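Local coordinates for protein UTP-glucose-1-phosphate uridylyltransferase 2 (Trypanosoma brucei, PDB 3GUE) that probably catalyses the reaction of UTP with alpha-D-glucose 1-phosphate to give UDP-glucose and diphosphate, and binds UDP-glucose, at residues Arg385-Gln390 / Val431-Gln436; Gly63-Gly68 / Asp228-Asp233; Gly444-Gly449 / Val458-Leu463. All coordinates share one frame; numbering follows the deposited sequence.

Interaction 1 (Arg385-Gln390 / Val431-Gln436); sequences RSDAYQ and VPSLRQ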
ATOM      1  N   ARG A 385       4.975   1.111  15.868  1.00 28.00           N
ATOM      2  CA  ARG A 385       5.470   2.085  16.834  1.00 28.36           C
ATOM      3  C   ARG A 385       6.000   1.361  18.066  1.00 28.12           C
ATOM      4  O   ARG A 385       6.908   1.852  18.728  1.00 28.43           O
ATOM      5  CB  ARG A 385       4.378   3.084  17.209  1.00 28.34           C
ATOM      6  CG  ARG A 385       4.175   4.187  16.188  1.00 29.35           C
ATOM      7  CD  ARG A 385       3.156   5.217  16.638  1.00 29.52           C
ATOM      8  NE  ARG A 385       3.086   6.297  15.666  1.00 26.90           N
ATOM      9  CZ  ARG A 385       2.266   7.340  15.745  1.00 27.51           C
ATOM     10  NH1 ARG A 385       1.417   7.454  16.763  1.00 27.92           N
ATOM     11  NH2 ARG A 385       2.308   8.267  14.795  1.00 26.69           N
ATOM     12  N   SER A 386       5.461   0.165  18.331  1.00 27.35           N
ATOM     13  CA  SER A 386       5.901  -0.645  19.464  1.00 26.57           C
ATOM     14  C   SER A 386       7.218  -1.414  19.209  1.00 25.97           C
ATOM     15  O   SER A 386       7.647  -1.587  18.066  1.00 25.39           O
ATOM     16  CB  SER A 386       4.819  -1.659  19.824  1.00 25.97           C
ATOM     17  OG  SER A 386       4.965  -2.775  18.979  1.00 24.41           O
ATOM     18  N   ASP A 387       7.773  -1.944  20.303  1.00 26.21           N
ATOM     19  CA  ASP A 387       9.032  -2.709  20.318  1.00 26.50           C
ATOM     20  C   ASP A 387       8.903  -4.086  19.585  1.00 27.13           C
ATOM     21  O   ASP A 387       9.856  -4.873  19.519  1.00 27.67           O
ATOM     22  CB  ASP A 387       9.557  -2.867  21.773  1.00 25.27           C
ATOM     23  CG  ASP A 387       8.648  -3.734  22.665  1.00 24.31           C
ATOM     24  OD1 ASP A 387       7.640  -4.206  22.177  1.00 20.92           O
ATOM     25  OD2 ASP A 387       8.960  -3.986  23.863  1.00 21.73           O
ATOM     26  N   ALA A 388       7.721  -4.367  19.056  1.00 26.26           N
ATOM     27  CA  ALA A 388       7.542  -5.519  18.172  1.00 27.44           C
ATOM     28  C   ALA A 388       8.360  -5.361  16.891  1.00 26.74           C
ATOM     29  O   ALA A 388       8.733  -6.360  16.266  1.00 26.79           O
ATOM     30  CB  ALA A 388       6.053  -5.713  17.823  1.00 26.83           C
ATOM     31  N   TYR A 389       8.595  -4.108  16.502  1.00 25.63           N
ATOM     32  CA  TYR A 389       9.357  -3.790  15.295  1.00 26.14           C
ATOM     33  C   TYR A 389      10.625  -3.065  15.665  1.00 25.63           C
ATOM     34  O   TYR A 389      10.632  -2.313  16.610  1.00 24.81           O
ATOM     35  CB  TYR A 389       8.513  -2.997  14.290  1.00 25.14           C
ATOM     36  CG  TYR A 389       7.545  -3.891  13.530  1.00 26.93           C
ATOM     37  CD1 TYR A 389       7.890  -4.443  12.289  1.00 26.11           C
ATOM     38  CD2 TYR A 389       6.288  -4.205  14.060  1.00 25.97           C
ATOM     39  CE1 TYR A 389       7.007  -5.286  11.601  1.00 25.87           C
ATOM     40  CE2 TYR A 389       5.405  -5.045  13.373  1.00 24.13           C
ATOM     41  CZ  TYR A 389       5.759  -5.575  12.155  1.00 26.46           C
ATOM     42  OH  TYR A 389       4.860  -6.403  11.465  1.00 26.59           O
ATOM     43  N   GLN A 390      11.696  -3.323  14.922  1.00 26.20           N
ATOM     44  CA  GLN A 390      13.010  -2.852  15.296  1.00 26.54           C
ATOM     45  C   GLN A 390      13.666  -2.234  14.091  1.00 25.80           C
ATOM     46  O   GLN A 390      13.438  -2.671  12.982  1.00 25.49           O
ATOM     47  CB  GLN A 390      13.899  -4.030  15.776  1.00 26.57           C
ATOM     48  CG  GLN A 390      13.293  -4.886  16.886  1.00 29.32           C
ATOM     49  CD  GLN A 390      14.193  -6.006  17.360  1.00 28.78           C
ATOM     50  OE1 GLN A 390      15.191  -6.343  16.726  1.00 33.59           O
ATOM     51  NE2 GLN A 390      13.847  -6.581  18.506  1.00 33.45           N
ATOM     52  N   VAL A 431       2.921   3.968  24.359  1.00 27.59           N
ATOM     53  CA  VAL A 431       2.839   2.805  23.464  1.00 26.51           C
ATOM     54  C   VAL A 431       3.290   1.610  24.304  1.00 25.86           C
ATOM     55  O   VAL A 431       4.393   1.647  24.853  1.00 26.27           O
ATOM     56  CB  VAL A 431       3.765   2.972  22.206  1.00 26.77           C
ATOM     57  CG1 VAL A 431       3.572   1.802  21.205  1.00 25.97           C
ATOM     58  CG2 VAL A 431       3.508   4.298  21.528  1.00 24.25           C
ATOM     59  N   PRO A 432       2.444   0.558  24.425  1.00 25.88           N
ATOM     60  CA  PRO A 432       2.816  -0.620  25.216  1.00 25.39           C
ATOM     61  C   PRO A 432       3.888  -1.459  24.520  1.00 25.08           C
ATOM     62  O   PRO A 432       4.067  -1.346  23.305  1.00 24.87           O
ATOM     63  CB  PRO A 432       1.490  -1.407  25.320  1.00 25.67           C
ATOM     64  CG  PRO A 432       0.794  -1.075  24.011  1.00 26.90           C
ATOM     65  CD  PRO A 432       1.102   0.406  23.831  1.00 25.53           C
ATOM     66  N   SER A 433       4.611  -2.263  25.305  1.00 24.41           N
ATOM     67  CA  SER A 433       5.546  -3.264  24.781  1.00 23.89           C
ATOM     68  C   SER A 433       4.651  -4.351  24.166  1.00 23.78           C
ATOM     69  O   SER A 433       3.694  -4.796  24.796  1.00 23.93           O
ATOM     70  CB  SER A 433       6.430  -3.808  25.920  1.00 24.36           C
ATOM     71  OG  SER A 433       7.323  -4.854  25.547  1.00 22.19           O
ATOM     72  N   LEU A 434       4.954  -4.738  22.936  1.00 23.13           N
ATOM     73  CA  LEU A 434       4.203  -5.791  22.211  1.00 23.24           C
ATOM     74  C   LEU A 434       5.096  -6.877  21.597  1.00 22.79           C
ATOM     75  O   LEU A 434       4.619  -7.735  20.865  1.00 22.52           O
ATOM     76  CB  LEU A 434       3.311  -5.173  21.105  1.00 23.21           C
ATOM     77  CG  LEU A 434       2.174  -4.243  21.601  1.00 24.09           C
ATOM     78  CD1 LEU A 434       1.584  -3.514  20.446  1.00 24.93           C
ATOM     79  CD2 LEU A 434       1.066  -5.014  22.340  1.00 23.22           C
ATOM     80  N   ARG A 435       6.387  -6.838  21.885  1.00 23.72           N
ATOM     81  CA  ARG A 435       7.303  -7.853  21.366  1.00 25.20           C
ATOM     82  C   ARG A 435       6.976  -9.288  21.830  1.00 25.52           C
ATOM     83  O   ARG A 435       7.225 -10.232  21.104  1.00 25.91           O
ATOM     84  CB  ARG A 435       8.781  -7.490  21.650  1.00 24.80           C
ATOM     85  CG  ARG A 435       9.107  -7.255  23.117  1.00 25.46           C
ATOM     86  CD  ARG A 435      10.591  -6.938  23.356  1.00 25.50           C
ATOM     87  NE  ARG A 435      10.804  -6.808  24.795  1.00 27.39           N
ATOM     88  CZ  ARG A 435      10.899  -7.839  25.640  1.00 28.42           C
ATOM     89  NH1 ARG A 435      10.835  -9.098  25.193  1.00 27.37           N
ATOM     90  NH2 ARG A 435      11.069  -7.611  26.937  1.00 26.78           N
ATOM     91  N   GLN A 436       6.376  -9.442  23.006  1.00 27.10           N
ATOM     92  CA  GLN A 436       5.962 -10.761  23.493  1.00 27.97           C
ATOM     93  C   GLN A 436       4.474 -11.042  23.243  1.00 27.57           C
ATOM     94  O   GLN A 436       3.927 -12.007  23.780  1.00 27.06           O
ATOM     95  CB  GLN A 436       6.254 -10.913  24.997  1.00 27.82           C
ATOM     96  CG  GLN A 436       7.594 -10.348  25.458  1.00 29.94           C
ATOM     97  CD  GLN A 436       7.832 -10.565  26.939  1.00 29.10           C
ATOM     98  OE1 GLN A 436       7.631  -9.658  27.758  1.00 32.17           O
ATOM     99  NE2 GLN A 436       8.232 -11.770  27.296  1.00 30.44           N
TER
HETATM  100  O   HOH W   1       6.676  -0.652  22.747  1.00 25.53           O
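Asp-387 spends both carboxylate oxygens on the loop Val-431-Gln-436, a worked example of one acidic side chain organising a stretch without regular secondary structure. Asp-387 OD1 accepts two consecutive backbone amides, Leu-434 N at 2.8 Å and Arg-435 N at 2.9 Å, which arrive from opposite faces of the carboxylate plane. Asp-387 OD2 takes a short bond of 2.5 Å from Ser-433 OG. Asp-387 OD2 also lies 3.5 Å from Arg-435 NE, a salt bridge in which the two flat groups are turned 57° apart; the far end of that guanidinium, NH1, pairs with Glu-402. Asp-387 CG sits between its own N and carbonyl carbon (chi1 66°), which points the carboxylate into the loop. A water links Asp-387 N to Pro-432 O. Just after helix 378-385, Ser-386 OG accepts Ala-388 N at 3.2 Å in an ST turn and is hydrogen-bonded to Ala-383 O, and the same Ser-386 OG lies against Leu-434 CB at 3.6 Å. Val-431 CG1 packs on Ser-386 CA. With two amides, a hydroxyl and a guanidinium converging on it, the carboxylate is probably stabilised as the anion, and its bonds probably help to set the path of the loop.

Interaction 2 (Gly63-Gly68 / Asp228-Asp233); sequences GIETKG and DVRLLD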
ATOM      1  N   GLY A  63      15.465 -20.906  -2.292  1.00 29.86           N
ATOM      2  CA  GLY A  63      15.610 -21.739  -3.468  1.00 30.28           C
ATOM      3  C   GLY A  63      16.223 -20.957  -4.612  1.00 30.60           C
ATOM      4  O   GLY A  63      17.367 -21.209  -4.983  1.00 32.38           O
ATOM      5  N   ILE A  64      15.502 -19.950  -5.111  1.00 30.89           N
ATOM      6  CA  ILE A  64      15.757 -19.368  -6.438  1.00 30.07           C
ATOM      7  C   ILE A  64      16.981 -18.459  -6.578  1.00 30.14           C
ATOM      8  O   ILE A  64      17.425 -18.183  -7.705  1.00 28.92           O
ATOM      9  CB  ILE A  64      14.505 -18.630  -6.990  1.00 30.16           C
ATOM     10  CG1 ILE A  64      13.981 -17.585  -5.999  1.00 30.23           C
ATOM     11  CG2 ILE A  64      13.405 -19.635  -7.362  1.00 30.61           C
ATOM     12  CD1 ILE A  64      13.314 -16.368  -6.661  1.00 29.98           C
ATOM     13  N   GLU A  65      17.506 -17.977  -5.444  1.00 29.74           N
ATOM     14  CA  GLU A  65      18.668 -17.070  -5.438  1.00 29.77           C
ATOM     15  C   GLU A  65      20.019 -17.802  -5.361  1.00 29.65           C
ATOM     16  O   GLU A  65      20.104 -18.911  -4.854  1.00 28.80           O
ATOM     17  CB  GLU A  65      18.547 -16.054  -4.295  1.00 29.64           C
ATOM     18  CG  GLU A  65      17.515 -14.960  -4.566  1.00 30.01           C
ATOM     19  CD  GLU A  65      17.516 -13.852  -3.516  1.00 30.32           C
ATOM     20  OE1 GLU A  65      18.141 -14.020  -2.444  1.00 31.32           O
ATOM     21  OE2 GLU A  65      16.880 -12.810  -3.768  1.00 29.70           O
ATOM     22  N   THR A  66      21.070 -17.166  -5.871  1.00 30.01           N
ATOM     23  CA  THR A  66      22.421 -17.735  -5.823  1.00 30.35           C
ATOM     24  C   THR A  66      23.399 -16.761  -5.151  1.00 30.49           C
ATOM     25  O   THR A  66      23.062 -15.594  -4.931  1.00 31.56           O
ATOM     26  CB  THR A  66      22.944 -18.106  -7.241  1.00 30.22           C
ATOM     27  OG1 THR A  66      23.106 -16.914  -8.023  1.00 30.01           O
ATOM     28  CG2 THR A  66      21.987 -19.072  -7.951  1.00 30.07           C
ATOM     29  N   LYS A  67      24.599 -17.239  -4.821  1.00 30.71           N
ATOM     30  CA  LYS A  67      25.681 -16.355  -4.383  1.00 30.80           C
ATOM     31  C   LYS A  67      26.172 -15.493  -5.565  1.00 30.24           C
ATOM     32  O   LYS A  67      26.008 -15.872  -6.732  1.00 29.75           O
ATOM     33  CB  LYS A  67      26.850 -17.152  -3.802  1.00 31.05           C
ATOM     34  CG  LYS A  67      26.552 -17.847  -2.453  1.00 32.57           C
ATOM     35  CD  LYS A  67      27.774 -18.541  -1.876  1.00 31.53           C
ATOM     36  CE  LYS A  67      27.993 -19.929  -2.484  1.00 34.24           C
ATOM     37  NZ  LYS A  67      29.123 -20.672  -1.827  1.00 34.62           N
ATOM     38  N   GLY A  68      26.779 -14.348  -5.252  1.00 29.31           N
ATOM     39  CA  GLY A  68      27.326 -13.456  -6.274  1.00 28.52           C
ATOM     40  C   GLY A  68      26.250 -12.486  -6.707  1.00 27.65           C
ATOM     41  O   GLY A  68      25.055 -12.781  -6.559  1.00 28.17           O
ATOM     42  N   ASP A 228      16.764  -6.152  -3.487  1.00 27.39           N
ATOM     43  CA  ASP A 228      17.604  -7.367  -3.381  1.00 26.50           C
ATOM     44  C   ASP A 228      18.249  -7.583  -4.728  1.00 25.97           C
ATOM     45  O   ASP A 228      17.569  -7.973  -5.680  1.00 25.52           O
ATOM     46  CB  ASP A 228      16.746  -8.586  -3.020  1.00 26.90           C
ATOM     47  CG  ASP A 228      17.571  -9.860  -2.755  1.00 27.24           C
ATOM     48  OD1 ASP A 228      18.726 -10.029  -3.217  1.00 23.97           O
ATOM     49  OD2 ASP A 228      17.024 -10.733  -2.057  1.00 29.88           O
ATOM     50  N   VAL A 229      19.543  -7.301  -4.844  1.00 25.77           N
ATOM     51  CA  VAL A 229      20.211  -7.530  -6.131  1.00 26.54           C
ATOM     52  C   VAL A 229      20.167  -9.029  -6.576  1.00 27.33           C
ATOM     53  O   VAL A 229      20.084  -9.308  -7.773  1.00 26.85           O
ATOM     54  CB  VAL A 229      21.633  -6.908  -6.191  1.00 27.09           C
ATOM     55  CG1 VAL A 229      22.241  -7.056  -7.599  1.00 26.42           C
ATOM     56  CG2 VAL A 229      21.596  -5.431  -5.778  1.00 25.34           C
ATOM     57  N   ARG A 230      20.149  -9.971  -5.626  1.00 27.98           N
ATOM     58  CA  ARG A 230      20.060 -11.421  -5.962  1.00 29.88           C
ATOM     59  C   ARG A 230      18.674 -11.836  -6.540  1.00 29.62           C
ATOM     60  O   ARG A 230      18.574 -12.791  -7.312  1.00 30.17           O
ATOM     61  CB  ARG A 230      20.482 -12.320  -4.772  1.00 29.35           C
ATOM     62  CG  ARG A 230      21.899 -12.025  -4.230  1.00 31.01           C
ATOM     63  CD  ARG A 230      22.425 -13.117  -3.258  1.00 31.70           C
ATOM     64  NE  ARG A 230      21.872 -12.970  -1.910  1.00 38.13           N
ATOM     65  CZ  ARG A 230      22.577 -12.675  -0.814  1.00 40.01           C
ATOM     66  NH1 ARG A 230      23.904 -12.504  -0.870  1.00 40.60           N
ATOM     67  NH2 ARG A 230      21.945 -12.551   0.357  1.00 38.63           N
ATOM     68  N   LEU A 231      17.632 -11.098  -6.177  1.00 30.01           N
ATOM     69  CA  LEU A 231      16.300 -11.288  -6.745  1.00 29.82           C
ATOM     70  C   LEU A 231      16.209 -10.573  -8.079  1.00 29.48           C
ATOM     71  O   LEU A 231      15.599 -11.057  -9.044  1.00 30.05           O
ATOM     72  CB  LEU A 231      15.244 -10.738  -5.816  1.00 29.84           C
ATOM     73  CG  LEU A 231      13.782 -11.026  -6.178  1.00 29.63           C
ATOM     74  CD1 LEU A 231      13.488 -12.535  -6.456  1.00 30.20           C
ATOM     75  CD2 LEU A 231      12.894 -10.485  -5.067  1.00 30.89           C
ATOM     76  N   LEU A 232      16.802  -9.406  -8.132  1.00 28.70           N
ATOM     77  CA  LEU A 232      16.988  -8.771  -9.419  1.00 28.77           C
ATOM     78  C   LEU A 232      17.672  -9.714 -10.400  1.00 27.62           C
ATOM     79  O   LEU A 232      17.215  -9.858 -11.537  1.00 26.54           O
ATOM     80  CB  LEU A 232      17.760  -7.467  -9.277  1.00 28.68           C
ATOM     81  CG  LEU A 232      18.040  -6.710 -10.578  1.00 30.04           C
ATOM     82  CD1 LEU A 232      16.728  -6.617 -11.434  1.00 27.42           C
ATOM     83  CD2 LEU A 232      18.573  -5.354 -10.216  1.00 28.07           C
ATOM     84  N   ASP A 233      18.763 -10.344  -9.959  1.00 27.44           N
ATOM     85  CA  ASP A 233      19.558 -11.279 -10.781  1.00 26.95           C
ATOM     86  C   ASP A 233      18.649 -12.384 -11.323  1.00 26.38           C
ATOM     87  O   ASP A 233      18.680 -12.687 -12.505  1.00 26.47           O
ATOM     88  CB  ASP A 233      20.683 -11.928  -9.950  1.00 27.33           C
ATOM     89  CG  ASP A 233      21.874 -11.012  -9.698  1.00 28.63           C
ATOM     90  OD1 ASP A 233      21.995  -9.940 -10.317  1.00 30.12           O
ATOM     91  OD2 ASP A 233      22.730 -11.402  -8.880  1.00 29.37           O
TER
HETATM   92  O   HOH W   2      18.456 -12.480  -0.217  1.00 37.94           O
HETATM   93  O   HOH W   3      20.158 -14.674  -7.514  1.00 31.54           O
HETATM   94  O   HOH W   4      22.859 -13.750  -8.126  1.00 31.82           O
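Glu-65 lays its extended side chain against the first turn of helix 229-237, and the contact grades from close packing into water-filled joins. On the tight side Glu-65 OE2 lies 2.7 Å from Asp-228 OD2, with the two carboxylates nearly perpendicular (82°), and a water links Glu-65 OE1 to Asp-228 OD2. Oxygens this close suggest that one acid is protonated, and Arg-371, paired with Asp-228 OD2, would ease the crowding of charge. Asp-228 is also the N-cap: OD1 takes weak bonds from Arg-230 N and Leu-231 N. Glu-65 OE2 also presses on Leu-231 CB at 3.3 Å. Beside it, Ile-64 CD1 meets Leu-231 CD1 at 3.8 Å. The outer side is looser. Arg-230, its chain bent at chi3 (-80°), brings NE to Glu-65 OE1 across a long 3.9 Å salt bridge at the guanidinium's edge, and CD against Thr-66 O. Waters do the joining here: one links Thr-66 N to Arg-230 O, and another gathers Thr-66 OG1, Gly-68 O and Asp-233 OD2. Inward, Leu-231 rests on Leu-61 of helix 61-64 and on Leu-243 and Glu-245 of strand 242-248, while Val-229 and Leu-232 face helix 71-74.

Interaction 3 (Gly444-Gly449 / Val458-Leu463); sequences GLVEFG and VVIKNL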
ATOM      1  N   GLY A 444     -14.137  -0.876  23.528  1.00 25.18           N
ATOM      2  CA  GLY A 444     -14.524   0.275  24.344  1.00 24.59           C
ATOM      3  C   GLY A 444     -13.396   1.293  24.458  1.00 24.20           C
ATOM      4  O   GLY A 444     -12.345   1.172  23.775  1.00 23.26           O
ATOM      5  N   LEU A 445     -13.609   2.311  25.296  1.00 24.10           N
ATOM      6  CA  LEU A 445     -12.566   3.337  25.544  1.00 24.13           C
ATOM      7  C   LEU A 445     -11.473   2.875  26.528  1.00 24.00           C
ATOM      8  O   LEU A 445     -11.763   2.510  27.659  1.00 23.44           O
ATOM      9  CB  LEU A 445     -13.183   4.662  25.999  1.00 24.99           C
ATOM     10  CG  LEU A 445     -13.941   5.480  24.944  1.00 25.01           C
ATOM     11  CD1 LEU A 445     -14.939   6.428  25.602  1.00 25.34           C
ATOM     12  CD2 LEU A 445     -12.954   6.248  24.025  1.00 23.26           C
ATOM     13  N   VAL A 446     -10.217   2.931  26.077  1.00 24.04           N
ATOM     14  CA  VAL A 446      -9.073   2.364  26.800  1.00 24.44           C
ATOM     15  C   VAL A 446      -7.869   3.247  26.542  1.00 25.43           C
ATOM     16  O   VAL A 446      -7.677   3.762  25.431  1.00 24.91           O
ATOM     17  CB  VAL A 446      -8.789   0.863  26.381  1.00 24.10           C
ATOM     18  CG1 VAL A 446      -7.431   0.371  26.821  1.00 24.24           C
ATOM     19  CG2 VAL A 446      -9.888  -0.084  26.889  1.00 21.88           C
ATOM     20  N   GLU A 447      -7.068   3.430  27.590  1.00 26.60           N
ATOM     21  CA  GLU A 447      -5.908   4.322  27.557  1.00 27.42           C
ATOM     22  C   GLU A 447      -4.694   3.694  28.268  1.00 27.36           C
ATOM     23  O   GLU A 447      -4.692   3.560  29.496  1.00 27.49           O
ATOM     24  CB  GLU A 447      -6.267   5.672  28.181  1.00 27.72           C
ATOM     25  CG  GLU A 447      -7.257   6.547  27.368  1.00 27.87           C
ATOM     26  CD  GLU A 447      -7.541   7.891  28.013  1.00 29.20           C
ATOM     27  OE1 GLU A 447      -6.738   8.367  28.856  1.00 30.92           O
ATOM     28  OE2 GLU A 447      -8.583   8.490  27.673  1.00 31.82           O
ATOM     29  N   PHE A 448      -3.687   3.297  27.487  1.00 27.02           N
ATOM     30  CA  PHE A 448      -2.396   2.845  28.027  1.00 27.20           C
ATOM     31  C   PHE A 448      -1.650   3.999  28.651  1.00 27.30           C
ATOM     32  O   PHE A 448      -1.671   5.108  28.123  1.00 27.35           O
ATOM     33  CB  PHE A 448      -1.503   2.228  26.938  1.00 27.34           C
ATOM     34  CG  PHE A 448      -1.981   0.896  26.450  1.00 26.89           C
ATOM     35  CD1 PHE A 448      -1.822  -0.251  27.237  1.00 24.50           C
ATOM     36  CD2 PHE A 448      -2.603   0.785  25.212  1.00 28.28           C
ATOM     37  CE1 PHE A 448      -2.278  -1.492  26.792  1.00 27.70           C
ATOM     38  CE2 PHE A 448      -3.071  -0.470  24.741  1.00 28.48           C
ATOM     39  CZ  PHE A 448      -2.909  -1.601  25.532  1.00 27.47           C
ATOM     40  N   GLY A 449      -1.013   3.720  29.787  1.00 27.05           N
ATOM     41  CA  GLY A 449      -0.022   4.598  30.373  1.00 27.21           C
ATOM     42  C   GLY A 449       1.347   4.068  29.978  1.00 27.37           C
ATOM     43  O   GLY A 449       1.496   3.425  28.930  1.00 27.21           O
ATOM     44  N   VAL A 458      -3.821 -11.134  24.931  1.00 26.22           N
ATOM     45  CA  VAL A 458      -4.453 -10.160  25.830  1.00 26.34           C
ATOM     46  C   VAL A 458      -5.762  -9.577  25.286  1.00 26.64           C
ATOM     47  O   VAL A 458      -5.821  -9.120  24.144  1.00 27.33           O
ATOM     48  CB  VAL A 458      -3.460  -9.046  26.234  1.00 26.49           C
ATOM     49  CG1 VAL A 458      -4.152  -7.861  26.978  1.00 26.71           C
ATOM     50  CG2 VAL A 458      -2.363  -9.633  27.093  1.00 26.12           C
ATOM     51  N   VAL A 459      -6.807  -9.593  26.119  1.00 25.53           N
ATOM     52  CA  VAL A 459      -8.057  -8.904  25.805  1.00 25.89           C
ATOM     53  C   VAL A 459      -8.312  -7.751  26.818  1.00 26.13           C
ATOM     54  O   VAL A 459      -8.146  -7.923  28.044  1.00 26.13           O
ATOM     55  CB  VAL A 459      -9.275  -9.897  25.730  1.00 25.83           C
ATOM     56  CG1 VAL A 459     -10.578  -9.166  25.351  1.00 26.43           C
ATOM     57  CG2 VAL A 459      -9.003 -11.052  24.725  1.00 24.42           C
ATOM     58  N   ILE A 460      -8.704  -6.581  26.309  1.00 25.99           N
ATOM     59  CA  ILE A 460      -9.083  -5.449  27.169  1.00 27.00           C
ATOM     60  C   ILE A 460     -10.435  -4.884  26.714  1.00 27.93           C
ATOM     61  O   ILE A 460     -10.499  -4.219  25.683  1.00 29.47           O
ATOM     62  CB  ILE A 460      -7.994  -4.308  27.178  1.00 26.99           C
ATOM     63  CG1 ILE A 460      -6.589  -4.866  27.468  1.00 27.16           C
ATOM     64  CG2 ILE A 460      -8.354  -3.198  28.203  1.00 26.78           C
ATOM     65  CD1 ILE A 460      -5.442  -3.787  27.445  1.00 26.88           C
ATOM     66  N   LYS A 461     -11.489  -5.132  27.502  1.00 28.50           N
ATOM     67  CA  LYS A 461     -12.848  -4.658  27.230  1.00 28.48           C
ATOM     68  C   LYS A 461     -13.354  -3.662  28.271  1.00 27.68           C
ATOM     69  O   LYS A 461     -13.497  -4.001  29.451  1.00 27.51           O
ATOM     70  CB  LYS A 461     -13.824  -5.833  27.232  1.00 29.79           C
ATOM     71  CG  LYS A 461     -14.022  -6.515  25.914  1.00 32.44           C
ATOM     72  CD  LYS A 461     -15.359  -7.278  25.947  1.00 34.90           C
ATOM     73  CE  LYS A 461     -15.841  -7.630  24.551  1.00 37.10           C
ATOM     74  NZ  LYS A 461     -16.537  -6.471  23.911  1.00 39.32           N
ATOM     75  N   ASN A 462     -13.651  -2.448  27.837  1.00 27.19           N
ATOM     76  CA  ASN A 462     -14.297  -1.482  28.723  1.00 27.14           C
ATOM     77  C   ASN A 462     -15.757  -1.221  28.331  1.00 27.44           C
ATOM     78  O   ASN A 462     -16.068  -0.863  27.194  1.00 27.92           O
ATOM     79  CB  ASN A 462     -13.464  -0.199  28.830  1.00 26.63           C
ATOM     80  CG  ASN A 462     -14.118   0.863  29.688  1.00 24.89           C
ATOM     81  OD1 ASN A 462     -14.816   0.563  30.672  1.00 23.25           O
ATOM     82  ND2 ASN A 462     -13.886   2.124  29.326  1.00 20.11           N
ATOM     83  N   LEU A 463     -16.644  -1.446  29.292  1.00 27.64           N
ATOM     84  CA  LEU A 463     -18.081  -1.312  29.104  1.00 28.23           C
ATOM     85  C   LEU A 463     -18.589  -0.089  29.866  1.00 28.08           C
ATOM     86  O   LEU A 463     -19.775   0.252  29.804  1.00 28.76           O
ATOM     87  CB  LEU A 463     -18.797  -2.585  29.578  1.00 28.33           C
ATOM     88  CG  LEU A 463     -18.610  -3.797  28.670  1.00 29.12           C
ATOM     89  CD1 LEU A 463     -18.516  -5.071  29.494  1.00 32.25           C
ATOM     90  CD2 LEU A 463     -19.755  -3.903  27.656  1.00 31.10           C
TER
HETATM   91  O   HOH W   5     -15.980   2.261  26.777  1.00 29.99           O
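The C-terminal parallel beta-helix, left-handed in relatives of this enzyme, supplies the setting: strand 446-448 belongs to one face of the coil and strand 458-462 to another, so mainly side chains meet between them, joined by backbone atoms at the corner. The axes of these short strands come no closer than 8.8 Å, with directions 130° from each other. Ile-460 is the central piece. Its CG2 branch nests against both methyls of Val-446; Ile-460 CG2 is 3.7 Å from Val-446 CG2. The other branch, with CG1 anti to the carbonyl carbon (chi1 -51°), brings Ile-460 CD1 to Phe-448 CZ at 3.9 Å, approaching the ring obliquely. Leu-468 and Ile-470 of strand 468-470 complete this apolar interior around Ile-460. At the corner where strand 437-443 gives way to strand 446-448, the contact turns polar. Gly-444, with positive phi, brings its CA to 3.4 Å from Asn-462 O in a CA-H...O contact, and a water spans Leu-445 N and the same Asn-462 O. Asn-462 itself is buried, and its amide is fully employed: OD1 receives Lys-464 N, while ND2 donates to Glu-466 O as well as across the contact. One asparagine thus ties this corner to the next turn of chain. In that cross-contact bond, Asn-462 ND2 reaches Leu-445 O at 2.7 Å, in the carbonyl plane on a lone pair, with an N-H...O angle of 154°.

How the interactions relate
The three contacts show chemistry following place. Interaction 3 is the buried one, mostly methyls and a ring between faces of the beta-helix, with one side-chain amide hydrogen bond at the corner. Interaction 1, partly buried, is dominated by a carboxylate gripping a loop, and joins the end of helix 378-385 to the loop that leads into strand 437-443 of that beta-helix. The two touch: Pro-432 CD packs on Phe-448 CD2 at 4.0 Å, although their centres are 17 Å apart. Interaction 2 stands alone, with nearest atoms about 17 Å from interaction 1 and about 34 Å from interaction 3. There, paired acids and bridging waters join a surface loop to the start of a helix.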